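Local coordinates for protein transferrin (Manduca sexta, PDB 6WB6) that transports iron as a secreted transferrin, holding a single Fe(3+) ion per molecule together with a carbonate anion, at residues Pro58-Tyr62 against Tyr338-Glu343; Thr80-Pro84 against Val234-Pro238; Ala86-Ala92 against Ser267-Trp273; Tyr204-Leu208 against Phe220-Thr226. All coordinates share one frame; numbering follows the deposited sequence.

Contact 1: residues Pro58-Tyr62 against Tyr338-Glu343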
loop_
_atom_site.group_PDB
_atom_site.type_symbol
_atom_site.label_atom_id
_atom_site.label_comp_id
_atom_site.label_asym_id
_atom_site.label_seq_id
_atom_site.Cartn_x
_atom_site.Cartn_y
_atom_site.Cartn_z
ATOM N N PRO A 58 -14.104 8.958 7.848
ATOM C CA PRO A 58 -13.590 10.151 8.551
ATOM C C PRO A 58 -12.259 10.660 7.995
ATOM O O PRO A 58 -12.030 11.870 7.888
ATOM C CB PRO A 58 -13.460 9.642 9.998
ATOM C CG PRO A 58 -14.396 8.454 10.083
ATOM C CD PRO A 58 -14.242 7.803 8.757
ATOM N N GLU A 59 -11.374 9.744 7.627
ATOM C CA GLU A 59 -10.142 10.125 6.956
ATOM C C GLU A 59 -10.419 10.935 5.678
ATOM O O GLU A 59 -9.657 11.845 5.338
ATOM C CB GLU A 59 -9.324 8.863 6.647
ATOM C CG GLU A 59 -8.746 8.123 7.879
ATOM C CD GLU A 59 -9.698 7.037 8.448
ATOM O OE1 GLU A 59 -10.909 7.142 8.225
ATOM O OE2 GLU A 59 -9.238 6.073 9.096
ATOM N N ASP A 60 -11.495 10.606 4.946
ATOM C CA ASP A 60 -11.818 11.336 3.720
ATOM C C ASP A 60 -12.377 12.728 4.027
ATOM O O ASP A 60 -12.080 13.699 3.318
ATOM C CB ASP A 60 -12.809 10.520 2.873
ATOM C CG ASP A 60 -12.284 9.137 2.497
ATOM O OD1 ASP A 60 -11.113 8.998 2.067
ATOM O OD2 ASP A 60 -13.050 8.167 2.655
ATOM N N MET A 61 -13.201 12.838 5.067
ATOM C CA MET A 61 -13.679 14.140 5.524
ATOM C C MET A 61 -12.511 15.058 5.812
ATOM O O MET A 61 -12.512 16.237 5.431
ATOM C CB MET A 61 -14.547 13.973 6.780
ATOM C CG MET A 61 -15.750 13.043 6.563
ATOM S SD MET A 61 -16.611 12.561 8.088
ATOM C CE MET A 61 -17.677 11.236 7.492
ATOM N N TYR A 62 -11.485 14.516 6.462
ATOM C CA TYR A 62 -10.298 15.297 6.719
ATOM C C TYR A 62 -9.665 15.765 5.417
ATOM O O TYR A 62 -9.332 16.943 5.278
ATOM C CB TYR A 62 -9.306 14.489 7.560
ATOM C CG TYR A 62 -8.122 15.332 7.927
ATOM C CD1 TYR A 62 -8.159 16.143 9.050
ATOM C CD2 TYR A 62 -6.994 15.375 7.117
ATOM C CE1 TYR A 62 -7.106 16.931 9.384
ATOM C CE2 TYR A 62 -5.921 16.183 7.445
ATOM C CZ TYR A 62 -5.989 16.954 8.587
ATOM O OH TYR A 62 -4.950 17.767 8.943
ATOM N N TYR A 338 -11.035 13.342 17.018
ATOM C CA TYR A 338 -10.403 12.487 16.028
ATOM C C TYR A 338 -9.531 13.259 15.052
ATOM O O TYR A 338 -8.738 12.642 14.343
ATOM C CB TYR A 338 -11.478 11.683 15.276
ATOM C CG TYR A 338 -10.939 10.466 14.580
ATOM C CD1 TYR A 338 -10.577 9.348 15.299
ATOM C CD2 TYR A 338 -10.799 10.436 13.202
ATOM C CE1 TYR A 338 -10.099 8.227 14.673
ATOM C CE2 TYR A 338 -10.305 9.315 12.560
ATOM C CZ TYR A 338 -9.969 8.206 13.314
ATOM O OH TYR A 338 -9.464 7.092 12.710
ATOM N N THR A 339 -9.665 14.582 14.975
ATOM C CA THR A 339 -8.735 15.335 14.133
ATOM C C THR A 339 -7.320 15.198 14.677
ATOM O O THR A 339 -6.368 14.988 13.915
ATOM C CB THR A 339 -9.145 16.807 14.064
ATOM O OG1 THR A 339 -10.555 16.913 13.845
ATOM C CG2 THR A 339 -8.393 17.509 12.924
ATOM N N GLU A 340 -7.185 15.274 16.006
ATOM C CA GLU A 340 -5.914 15.020 16.688
ATOM C C GLU A 340 -5.281 13.724 16.223
ATOM O O GLU A 340 -4.077 13.666 15.926
ATOM C CB GLU A 340 -6.150 14.945 18.202
ATOM C CG GLU A 340 -6.660 16.210 18.823
ATOM C CD GLU A 340 -7.065 16.013 20.280
ATOM O OE1 GLU A 340 -6.189 15.678 21.105
ATOM O OE2 GLU A 340 -8.265 16.184 20.584
ATOM N N VAL A 341 -6.087 12.661 16.187
ATOM C CA VAL A 341 -5.615 11.345 15.766
ATOM C C VAL A 341 -5.171 11.382 14.313
ATOM O O VAL A 341 -4.113 10.864 13.950
ATOM C CB VAL A 341 -6.731 10.306 15.979
ATOM C CG1 VAL A 341 -6.252 8.936 15.623
ATOM C CG2 VAL A 341 -7.220 10.338 17.403
ATOM N N ILE A 342 -6.000 11.952 13.442
ATOM C CA ILE A 342 -5.630 11.979 12.033
ATOM C C ILE A 342 -4.329 12.763 11.851
ATOM O O ILE A 342 -3.451 12.381 11.068
ATOM C CB ILE A 342 -6.786 12.564 11.192
ATOM C CG1 ILE A 342 -7.916 11.532 10.989
ATOM C CG2 ILE A 342 -6.262 13.016 9.858
ATOM C CD1 ILE A 342 -9.285 12.150 10.578
ATOM N N GLU A 343 -4.181 13.862 12.571
ATOM C CA GLU A 343 -3.002 14.719 12.422
ATOM C C GLU A 343 -1.855 14.301 13.327
ATOM O O GLU A 343 -0.842 14.988 13.366
ATOM C CB GLU A 343 -3.372 16.177 12.686
ATOM C CG GLU A 343 -4.284 16.747 11.595
ATOM C CD GLU A 343 -4.680 18.204 11.845
ATOM O OE1 GLU A 343 -4.553 18.650 12.998
ATOM O OE2 GLU A 343 -5.099 18.901 10.893
HETATM O O HOH W 1 -11.768 6.325 10.796
HETATM O O HOH W 2 -8.999 4.485 10.939
#
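I342 sets its branch methyl CG2 over the centre of the Y62 ring, 3.6 Å from the ring centroid and 14° off the ring normal, a CH-pi contact. With CG anti to its backbone N (chi1 -175°), Y62 carries this ring out toward helix 338-342, where T339 CG2 reaches its edge, 3.8 Å from Y62 CE1. The other branch of I342 ends in CD1, which lies 3.8 Å from Y62 CB and touches P58 O. Cutting this side chain back to an alanine is likely to leave the Y62 face without its methyl cover and to open a gap beside P58 O. P58 CB packs 4.1 Å from Y338 CE2. The two helices cross at 82°, so the apolar overlap is short, and L333 of helix 329-334 extends it on both P58 and Y62. Beside P58, polar groups meet through water: two waters join the E59 carboxylate to Y338 OH, which also hydrogen-bonds N121. Apolar overlap thus holds the helices; water, not a direct bond, links E59 to Y338.

Contact 2: residues Thr80-Pro84 against Val234-Pro238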
loop_
_atom_site.group_PDB
_atom_site.type_symbol
_atom_site.label_atom_id
_atom_site.label_comp_id
_atom_site.label_asym_id
_atom_site.label_seq_id
_atom_site.Cartn_x
_atom_site.Cartn_y
_atom_site.Cartn_z
ATOM N N THR A 80 -24.668 1.519 12.943
ATOM C CA THR A 80 -25.053 0.120 13.034
ATOM C C THR A 80 -26.489 0.031 13.525
ATOM O O THR A 80 -27.001 0.942 14.178
ATOM C CB THR A 80 -24.158 -0.655 13.995
ATOM O OG1 THR A 80 -24.180 0.015 15.254
ATOM C CG2 THR A 80 -22.723 -0.777 13.459
ATOM N N ASP A 81 -27.129 -1.097 13.218
ATOM C CA ASP A 81 -28.438 -1.377 13.797
ATOM C C ASP A 81 -28.319 -1.666 15.281
ATOM O O ASP A 81 -29.260 -1.403 16.036
ATOM C CB ASP A 81 -29.089 -2.530 13.038
ATOM C CG ASP A 81 -29.642 -2.085 11.683
ATOM O OD1 ASP A 81 -30.380 -1.076 11.636
ATOM O OD2 ASP A 81 -29.336 -2.722 10.664
ATOM N N GLU A 82 -27.150 -2.144 15.716
ATOM C CA GLU A 82 -26.896 -2.366 17.132
ATOM C C GLU A 82 -26.807 -1.050 17.884
ATOM O O GLU A 82 -27.268 -0.957 19.027
ATOM C CB GLU A 82 -25.607 -3.173 17.294
ATOM C CG GLU A 82 -25.356 -3.679 18.671
ATOM C CD GLU A 82 -24.233 -4.695 18.695
ATOM O OE1 GLU A 82 -23.494 -4.781 17.687
ATOM O OE2 GLU A 82 -24.094 -5.416 19.710
ATOM N N GLU A 83 -26.228 -0.019 17.267
ATOM C CA GLU A 83 -26.053 1.287 17.907
ATOM C C GLU A 83 -26.566 2.420 17.016
ATOM O O GLU A 83 -25.831 3.353 16.672
ATOM C CB GLU A 83 -24.581 1.498 18.257
ATOM C CG GLU A 83 -24.053 0.554 19.328
ATOM C CD GLU A 83 -22.596 0.798 19.641
ATOM O OE1 GLU A 83 -21.741 0.235 18.935
ATOM O OE2 GLU A 83 -22.311 1.587 20.562
ATOM N N PRO A 84 -27.847 2.395 16.660
ATOM C CA PRO A 84 -28.366 3.405 15.716
ATOM C C PRO A 84 -28.317 4.820 16.261
ATOM O O PRO A 84 -28.292 5.778 15.474
ATOM C CB PRO A 84 -29.812 2.950 15.476
ATOM C CG PRO A 84 -30.177 2.197 16.739
ATOM C CD PRO A 84 -28.905 1.549 17.231
ATOM N N VAL A 234 -25.547 -3.561 25.298
ATOM C CA VAL A 234 -25.053 -2.401 24.564
ATOM C C VAL A 234 -25.945 -2.189 23.348
ATOM O O VAL A 234 -26.204 -3.123 22.583
ATOM C CB VAL A 234 -23.559 -2.569 24.182
ATOM C CG1 VAL A 234 -23.274 -3.934 23.597
ATOM C CG2 VAL A 234 -23.115 -1.476 23.219
ATOM N N GLY A 235 -26.437 -0.963 23.186
ATOM C CA GLY A 235 -27.310 -0.676 22.053
ATOM C C GLY A 235 -28.526 -1.590 22.079
ATOM O O GLY A 235 -29.162 -1.772 23.117
ATOM N N THR A 236 -28.835 -2.195 20.930
ATOM C CA THR A 236 -29.928 -3.153 20.816
ATOM C C THR A 236 -29.565 -4.522 21.370
ATOM O O THR A 236 -30.425 -5.410 21.419
ATOM C CB THR A 236 -30.339 -3.336 19.351
ATOM O OG1 THR A 236 -29.235 -3.889 18.621
ATOM C CG2 THR A 236 -30.795 -2.021 18.732
ATOM N N THR A 237 -28.341 -4.718 21.748
ATOM C CA THR A 237 -27.929 -6.033 22.205
ATOM C C THR A 237 -28.202 -6.155 23.691
ATOM O O THR A 237 -27.796 -5.271 24.462
ATOM C CB THR A 237 -26.458 -6.282 21.947
ATOM O OG1 THR A 237 -26.177 -6.064 20.560
ATOM C CG2 THR A 237 -26.096 -7.718 22.344
ATOM N N PRO A 238 -28.903 -7.202 24.109
ATOM C CA PRO A 238 -29.271 -7.363 25.512
ATOM C C PRO A 238 -28.119 -7.957 26.314
ATOM O O PRO A 238 -27.073 -8.353 25.784
ATOM C CB PRO A 238 -30.450 -8.330 25.435
ATOM C CG PRO A 238 -30.098 -9.193 24.302
ATOM C CD PRO A 238 -29.495 -8.272 23.281
#
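Residues V234-T237 make a type II' beta turn whose G235 and T236 dock on the backbone at E82, with the T236 N-H donating to E82 O over 2.8 Å at 156°. The donor sits in the carbonyl plane, on a lone pair. G235 CA leans on the same oxygen at 3.0 Å, a CA-H...O contact, and a side chain at this position would run straight into E82 O; the positive phi of 58° favours glycine as well. T236 then points at the other loop: its CG2 comes 3.2 Å from D81 O, while its OG1 lies beside E82 CA. E82 sends its side chain across the turn: a chi1 of -170° swings CG clear of the backbone N, and the chain stretched beyond it delivers OE2 to T237 OG1. T237 donates in that bond, although the modelled length is so short that its exact value is doubtful. The same carboxylate oxygen forms a salt bridge with K228 of helix 223-229. T80 OG1 accepts from the E83 N-H at 2.9 Å, an ST motif within the loop that carries E82. The loop between strands 72-79 and 90-97 thus meets the loop between helix 223-229 and strand 249-252 at the surface, mainly by polar chemistry: E82 serves it twice, through its carbonyl and through a carboxylate whose charge K228 probably offsets.

Contact 3: residues Ala86-Ala92 against Ser267-Trp273. With FE (Fe (III) ion), chain E; NAG (2-acetamido-2-deoxy-beta-D-glucopyranose), chain C.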
loop_
_atom_site.group_PDB
_atom_site.type_symbol
_atom_site.label_atom_id
_atom_site.label_comp_id
_atom_site.label_asym_id
_atom_site.label_seq_id
_atom_site.Cartn_x
_atom_site.Cartn_y
_atom_site.Cartn_z
ATOM N N ALA A 86 -25.942 5.930 18.685
ATOM C CA ALA A 86 -24.645 6.328 19.214
ATOM C C ALA A 86 -24.002 7.371 18.305
ATOM O O ALA A 86 -24.002 7.205 17.080
ATOM C CB ALA A 86 -23.733 5.110 19.350
ATOM N N PRO A 87 -23.439 8.450 18.864
ATOM C CA PRO A 87 -22.851 9.506 18.024
ATOM C C PRO A 87 -21.627 9.064 17.246
ATOM O O PRO A 87 -21.342 9.657 16.204
ATOM C CB PRO A 87 -22.487 10.600 19.040
ATOM C CG PRO A 87 -22.334 9.860 20.315
ATOM C CD PRO A 87 -23.310 8.760 20.296
ATOM N N PHE A 88 -20.926 8.032 17.705
ATOM C CA PHE A 88 -19.654 7.603 17.150
ATOM C C PHE A 88 -19.682 6.115 16.831
ATOM O O PHE A 88 -20.394 5.325 17.473
ATOM C CB PHE A 88 -18.482 7.863 18.134
ATOM C CG PHE A 88 -18.456 9.253 18.698
ATOM C CD1 PHE A 88 -18.247 10.337 17.876
ATOM C CD2 PHE A 88 -18.622 9.471 20.060
ATOM C CE1 PHE A 88 -18.220 11.618 18.395
ATOM C CE2 PHE A 88 -18.590 10.749 20.575
ATOM C CZ PHE A 88 -18.398 11.826 19.743
ATOM N N ARG A 89 -18.897 5.740 15.820
ATOM C CA ARG A 89 -18.730 4.336 15.502
ATOM C C ARG A 89 -18.277 3.553 16.729
ATOM O O ARG A 89 -18.768 2.446 17.003
ATOM C CB ARG A 89 -17.723 4.173 14.375
ATOM C CG ARG A 89 -17.586 2.716 13.927
ATOM C CD ARG A 89 -16.742 2.680 12.733
ATOM N NE ARG A 89 -16.323 1.347 12.331
ATOM C CZ ARG A 89 -15.768 1.095 11.156
ATOM N NH1 ARG A 89 -15.566 2.104 10.313
ATOM N NH2 ARG A 89 -15.382 -0.140 10.835
ATOM N N TYR A 90 -17.289 4.065 17.445
ATOM C CA TYR A 90 -16.824 3.402 18.696
ATOM C C TYR A 90 -15.955 4.334 19.508
ATOM O O TYR A 90 -15.217 5.063 18.978
ATOM C CB TYR A 90 -16.089 2.066 18.581
ATOM C CG TYR A 90 -14.994 1.916 17.569
ATOM C CD1 TYR A 90 -13.756 2.469 17.800
ATOM C CD2 TYR A 90 -15.168 1.150 16.436
ATOM C CE1 TYR A 90 -12.723 2.303 16.911
ATOM C CE2 TYR A 90 -14.148 0.965 15.539
ATOM C CZ TYR A 90 -12.933 1.563 15.776
ATOM O OH TYR A 90 -11.933 1.404 14.928
ATOM N N GLU A 91 -16.152 4.259 20.791
ATOM C CA GLU A 91 -15.386 5.027 21.747
ATOM C C GLU A 91 -14.209 4.208 22.238
ATOM O O GLU A 91 -14.346 3.015 22.541
ATOM C CB GLU A 91 -16.255 5.429 22.928
ATOM C CG GLU A 91 -17.422 6.307 22.521
ATOM C CD GLU A 91 -18.487 6.277 23.575
ATOM O OE1 GLU A 91 -19.211 5.260 23.628
ATOM O OE2 GLU A 91 -18.548 7.229 24.385
ATOM N N ALA A 92 -13.059 4.872 22.315
ATOM C CA ALA A 92 -11.823 4.268 22.776
ATOM C C ALA A 92 -11.786 4.377 24.283
ATOM O O ALA A 92 -12.104 5.422 24.845
ATOM C CB ALA A 92 -10.602 4.972 22.162
ATOM N N SER A 267 -14.054 8.227 27.925
ATOM C CA SER A 267 -13.378 7.893 26.678
ATOM C C SER A 267 -12.626 9.116 26.198
ATOM O O SER A 267 -13.189 10.204 26.145
ATOM C CB SER A 267 -14.384 7.429 25.615
ATOM O OG SER A 267 -13.793 7.380 24.321
ATOM N N TRP A 268 -11.349 8.949 25.872
ATOM C CA TRP A 268 -10.565 10.096 25.432
ATOM C C TRP A 268 -10.742 10.420 23.952
ATOM O O TRP A 268 -10.436 11.545 23.536
ATOM C CB TRP A 268 -9.070 9.901 25.736
ATOM C CG TRP A 268 -8.447 8.555 25.484
ATOM C CD1 TRP A 268 -8.994 7.479 24.839
ATOM C CD2 TRP A 268 -7.134 8.147 25.898
ATOM N NE1 TRP A 268 -8.103 6.436 24.827
ATOM C CE2 TRP A 268 -6.955 6.821 25.472
ATOM C CE3 TRP A 268 -6.096 8.781 26.588
ATOM C CZ2 TRP A 268 -5.782 6.119 25.706
ATOM C CZ3 TRP A 268 -4.940 8.086 26.818
ATOM C CH2 TRP A 268 -4.789 6.761 26.379
ATOM N N ALA A 269 -11.214 9.475 23.146
ATOM C CA ALA A 269 -11.517 9.762 21.753
ATOM C C ALA A 269 -12.413 8.670 21.211
ATOM O O ALA A 269 -12.490 7.569 21.771
ATOM C CB ALA A 269 -10.245 9.876 20.913
ATOM N N ALA A 270 -13.062 8.975 20.079
ATOM C CA ALA A 270 -13.919 8.022 19.399
ATOM C C ALA A 270 -13.577 7.984 17.917
ATOM O O ALA A 270 -13.125 8.963 17.344
ATOM C CB ALA A 270 -15.395 8.383 19.567
ATOM N N ARG A 271 -13.774 6.840 17.304
ATOM C CA ARG A 271 -13.768 6.790 15.854
ATOM C C ARG A 271 -15.133 7.235 15.342
ATOM O O ARG A 271 -16.152 6.623 15.703
ATOM C CB ARG A 271 -13.440 5.405 15.367
ATOM C CG ARG A 271 -13.260 5.324 13.892
ATOM C CD ARG A 271 -12.861 3.941 13.562
ATOM N NE ARG A 271 -12.535 3.788 12.157
ATOM C CZ ARG A 271 -12.200 2.627 11.616
ATOM N NH1 ARG A 271 -12.127 1.528 12.369
ATOM N NH2 ARG A 271 -11.943 2.565 10.333
ATOM N N PRO A 272 -15.213 8.305 14.560
ATOM C CA PRO A 272 -16.513 8.744 14.062
ATOM C C PRO A 272 -17.044 7.766 13.035
ATOM O O PRO A 272 -16.288 7.022 12.407
ATOM C CB PRO A 272 -16.215 10.105 13.419
ATOM C CG PRO A 272 -14.788 10.437 13.792
ATOM C CD PRO A 272 -14.125 9.119 13.974
ATOM N N TRP A 273 -18.366 7.758 12.904
ATOM C CA TRP A 273 -19.021 7.000 11.848
ATOM C C TRP A 273 -18.610 7.510 10.483
ATOM O O TRP A 273 -18.360 8.699 10.290
ATOM C CB TRP A 273 -20.528 7.145 11.933
ATOM C CG TRP A 273 -21.197 6.564 13.130
ATOM C CD1 TRP A 273 -21.829 7.250 14.106
ATOM C CD2 TRP A 273 -21.345 5.176 13.443
ATOM N NE1 TRP A 273 -22.365 6.384 15.022
ATOM C CE2 TRP A 273 -22.083 5.099 14.638
ATOM C CE3 TRP A 273 -20.917 3.992 12.835
ATOM C CZ2 TRP A 273 -22.411 3.881 15.243
ATOM C CZ3 TRP A 273 -21.241 2.771 13.442
ATOM C CH2 TRP A 273 -21.982 2.730 14.634
HETATM FE FE FE E . -10.736 -0.379 15.303
HETATM C C1 NAG C . -12.173 14.740 23.998
HETATM C C2 NAG C . -13.175 13.955 24.825
HETATM C C3 NAG C . -13.547 14.611 26.160
HETATM C C4 NAG C . -12.344 15.226 26.884
HETATM C C5 NAG C . -11.362 15.894 25.924
HETATM C C6 NAG C . -10.045 16.132 26.624
HETATM C C7 NAG C . -14.601 12.611 23.337
HETATM C C8 NAG C . -15.964 12.565 22.719
HETATM N N2 NAG C . -14.361 13.728 24.023
HETATM O O3 NAG C . -14.124 13.575 26.968
HETATM O O4 NAG C . -12.724 16.296 27.761
HETATM O O5 NAG C . -11.052 15.087 24.790
HETATM O O6 NAG C . -9.610 14.855 27.077
HETATM O O7 NAG C . -13.806 11.688 23.222
HETATM O O HOH W 3 -19.342 10.272 14.326
HETATM O O HOH W 4 -15.323 5.018 10.633
#
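R89 and Y90 both face R271 in a classic beta bulge, beside the antiparallel pairing of strands 90-97 and 269-271. Backbone bonds come first: R271 N donates to Y90 O at 2.8 Å, Y90 N returns a longer bond to R271 O, and A92 N reaches A269 O further along. Among the polar side chains, Y90 OH binds the iron at 2.2 Å and also accepts from R271 NH1 at 2.6 Å, nearly in the guanidinium plane. R271, itself part of a carbonate pocket, runs its chain across the tyrosine, with CB over the ring face. Guanidinium stacking follows: R89 leaves its backbone with chi1 -176°, runs out straight and lies flat on R271 with centres 3.9 Å apart and planes at 13°, while a water joins R89 NH1 to P272 O. Aromatic packing covers the bulge, since W273 holds R89 CA over its six-membered ring, 3.3 Å from the centroid. Its NE1 donates almost straight to A86 O. A leucine in place of W273 would probably leave that carbonyl without its donor and the bulge without its flat cover. On the side facing the glycan, probably carried by N337, A270 CB sits over the F88 ring, 3.3 Å from F88 CG, and NAG C8 lies 3.8 Å from F88 CE2.

Contact 4: residues Tyr204-Leu208 against Phe220-Thr226. With FE (Fe (III) ion), chain E.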
loop_
_atom_site.group_PDB
_atom_site.type_symbol
_atom_site.label_atom_id
_atom_site.label_comp_id
_atom_site.label_asym_id
_atom_site.label_seq_id
_atom_site.Cartn_x
_atom_site.Cartn_y
_atom_site.Cartn_z
ATOM N N TYR A 204 -10.008 -6.369 19.888
ATOM C CA TYR A 204 -10.854 -5.721 20.919
ATOM C C TYR A 204 -11.136 -6.643 22.097
ATOM O O TYR A 204 -11.082 -6.185 23.169
ATOM C CB TYR A 204 -12.174 -5.220 20.350
ATOM C CG TYR A 204 -12.093 -4.288 19.169
ATOM C CD1 TYR A 204 -11.693 -2.975 19.309
ATOM C CD2 TYR A 204 -12.495 -4.722 17.936
ATOM C CE1 TYR A 204 -11.649 -2.110 18.241
ATOM C CE2 TYR A 204 -12.492 -3.877 16.864
ATOM C CZ TYR A 204 -12.040 -2.590 17.015
ATOM O OH TYR A 204 -12.132 -1.801 15.972
ATOM N N GLU A 205 -11.450 -7.888 21.837
ATOM C CA GLU A 205 -11.748 -8.821 22.914
ATOM C C GLU A 205 -10.485 -9.424 23.500
ATOM O O GLU A 205 -10.380 -9.556 24.713
ATOM C CB GLU A 205 -12.650 -9.947 22.416
ATOM C CG GLU A 205 -13.342 -10.679 23.534
ATOM C CD GLU A 205 -14.350 -11.678 23.016
ATOM O OE1 GLU A 205 -14.735 -11.576 21.824
ATOM O OE2 GLU A 205 -14.754 -12.559 23.806
ATOM N N GLY A 206 -9.519 -9.786 22.648
ATOM C CA GLY A 206 -8.276 -10.353 23.134
ATOM C C GLY A 206 -7.513 -9.417 24.047
ATOM O O GLY A 206 -6.826 -9.861 24.966
ATOM N N ALA A 207 -7.625 -8.113 23.828
ATOM C CA ALA A 207 -6.983 -7.190 24.749
ATOM C C ALA A 207 -7.568 -7.319 26.146
ATOM O O ALA A 207 -6.843 -7.229 27.132
ATOM C CB ALA A 207 -7.129 -5.761 24.251
ATOM N N LEU A 208 -8.881 -7.506 26.259
ATOM C CA LEU A 208 -9.441 -7.692 27.588
ATOM C C LEU A 208 -9.042 -9.054 28.152
ATOM O O LEU A 208 -8.823 -9.178 29.356
ATOM C CB LEU A 208 -10.968 -7.515 27.557
ATOM C CG LEU A 208 -11.381 -6.088 27.123
ATOM C CD1 LEU A 208 -12.720 -6.014 26.462
ATOM C CD2 LEU A 208 -11.340 -5.171 28.330
ATOM N N PHE A 220 -6.259 -1.273 26.033
ATOM C CA PHE A 220 -6.810 -0.237 25.175
ATOM C C PHE A 220 -7.783 -0.897 24.197
ATOM O O PHE A 220 -7.371 -1.681 23.338
ATOM C CB PHE A 220 -5.687 0.503 24.447
ATOM C CG PHE A 220 -4.689 1.147 25.387
ATOM C CD1 PHE A 220 -4.995 2.325 26.032
ATOM C CD2 PHE A 220 -3.466 0.561 25.638
ATOM C CE1 PHE A 220 -4.084 2.920 26.892
ATOM C CE2 PHE A 220 -2.549 1.158 26.510
ATOM C CZ PHE A 220 -2.870 2.333 27.137
ATOM N N THR A 221 -9.066 -0.587 24.327
ATOM C CA THR A 221 -10.042 -1.217 23.474
ATOM C C THR A 221 -11.230 -0.261 23.316
ATOM O O THR A 221 -11.091 0.961 23.464
ATOM C CB THR A 221 -10.366 -2.597 24.063
ATOM O OG1 THR A 221 -11.288 -3.269 23.228
ATOM C CG2 THR A 221 -10.915 -2.470 25.509
ATOM N N LYS A 222 -12.390 -0.802 22.964
ATOM C CA LYS A 222 -13.576 0.023 22.774
ATOM C C LYS A 222 -14.711 -0.510 23.635
ATOM O O LYS A 222 -14.693 -1.647 24.101
ATOM C CB LYS A 222 -14.020 0.111 21.307
ATOM C CG LYS A 222 -14.500 -1.169 20.673
ATOM C CD LYS A 222 -15.025 -0.929 19.263
ATOM C CE LYS A 222 -15.153 -2.233 18.505
ATOM N NZ LYS A 222 -15.263 -2.045 17.014
ATOM N N VAL A 223 -15.717 0.343 23.810
ATOM C CA VAL A 223 -16.733 0.125 24.829
ATOM C C VAL A 223 -17.506 -1.143 24.543
ATOM O O VAL A 223 -17.773 -1.950 25.436
ATOM C CB VAL A 223 -17.678 1.335 24.889
ATOM C CG1 VAL A 223 -18.921 1.012 25.727
ATOM C CG2 VAL A 223 -16.924 2.500 25.415
ATOM N N ILE A 224 -17.908 -1.318 23.288
ATOM C CA ILE A 224 -18.875 -2.352 22.980
ATOM C C ILE A 224 -18.287 -3.717 23.282
ATOM O O ILE A 224 -18.979 -4.592 23.824
ATOM C CB ILE A 224 -19.352 -2.217 21.521
ATOM C CG1 ILE A 224 -20.455 -3.215 21.238
ATOM C CG2 ILE A 224 -18.204 -2.399 20.529
ATOM C CD1 ILE A 224 -21.229 -2.924 19.941
ATOM N N PHE A 225 -16.996 -3.917 22.973
ATOM C CA PHE A 225 -16.357 -5.173 23.352
ATOM C C PHE A 225 -16.087 -5.228 24.839
ATOM O O PHE A 225 -16.005 -6.323 25.403
ATOM C CB PHE A 225 -15.055 -5.396 22.583
ATOM C CG PHE A 225 -15.260 -6.060 21.256
ATOM C CD1 PHE A 225 -15.545 -5.312 20.151
ATOM C CD2 PHE A 225 -15.195 -7.433 21.126
ATOM C CE1 PHE A 225 -15.761 -5.893 18.949
ATOM C CE2 PHE A 225 -15.405 -8.029 19.898
ATOM C CZ PHE A 225 -15.695 -7.253 18.817
ATOM N N THR A 226 -15.950 -4.079 25.498
ATOM C CA THR A 226 -15.774 -4.111 26.948
ATOM C C THR A 226 -17.082 -4.507 27.628
ATOM O O THR A 226 -17.108 -5.374 28.509
ATOM C CB THR A 226 -15.287 -2.761 27.454
ATOM O OG1 THR A 226 -14.053 -2.409 26.808
ATOM C CG2 THR A 226 -15.079 -2.787 28.958
HETATM FE FE FE E . -10.736 -0.379 15.303
#
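Y204 lays its ring beneath the extended side chain of K222, with K222 CE 3.3 Å from the ring centroid and almost on the ring normal. NZ lies farther along the same face, toward the phenol end, 3.6 Å from the centroid, so the methylene makes a CH-pi contact and the ammonium a cation-pi one. The lysine gets there because its CG stands between backbone N and carbonyl carbon (chi1 66°), with the chain straight beyond. Y204 OH binds the iron at 2.1 Å, and the bound Fe(3+), with K222 and R120 nearby, would probably favour the phenolate form. F225 meets Y204 nearer its backbone: the two rings are tilted by only 20° but slid apart, with centroids 5.1 Å from each other, and it is Y204 CB that sits over the F225 face. E205 CB reaches the F225 ring obliquely. T221 turns OG1 to the helix and donates to Y204 O at 2.9 Å, while its CG2 packs on L208 CD2. L208 CD1 in turn lies 3.5 Å from F225 O. Helix 203-213 thereby rests on the junction where strand 218-222 passes into helix 223-229; Y204 and K222 both touch V122 of helix 121-131, and strand 90-97 lies alongside, with V95 against L208 and V93 against T226.

Overall arrangement
Contacts 3 and 4 share one mixed sheet, in which strands 90-97 and 218-222 are neighbours, and each supplies a tyrosine to the same iron; both are partly buried and mix aromatic faces with cationic groups. Contact 1 is the buried one, helix against helix and largely apolar. It abuts contact 3, where Y338 and P58 pack on A270 and P272. Contact 2 lies at the surface, loop on loop and mostly polar, yet it meets contact 3 through W273 and contact 4 through I224. Along the chain, contacts 3 and 4 nest within the span closed by contact 1, while contacts 2 and 3 interleave.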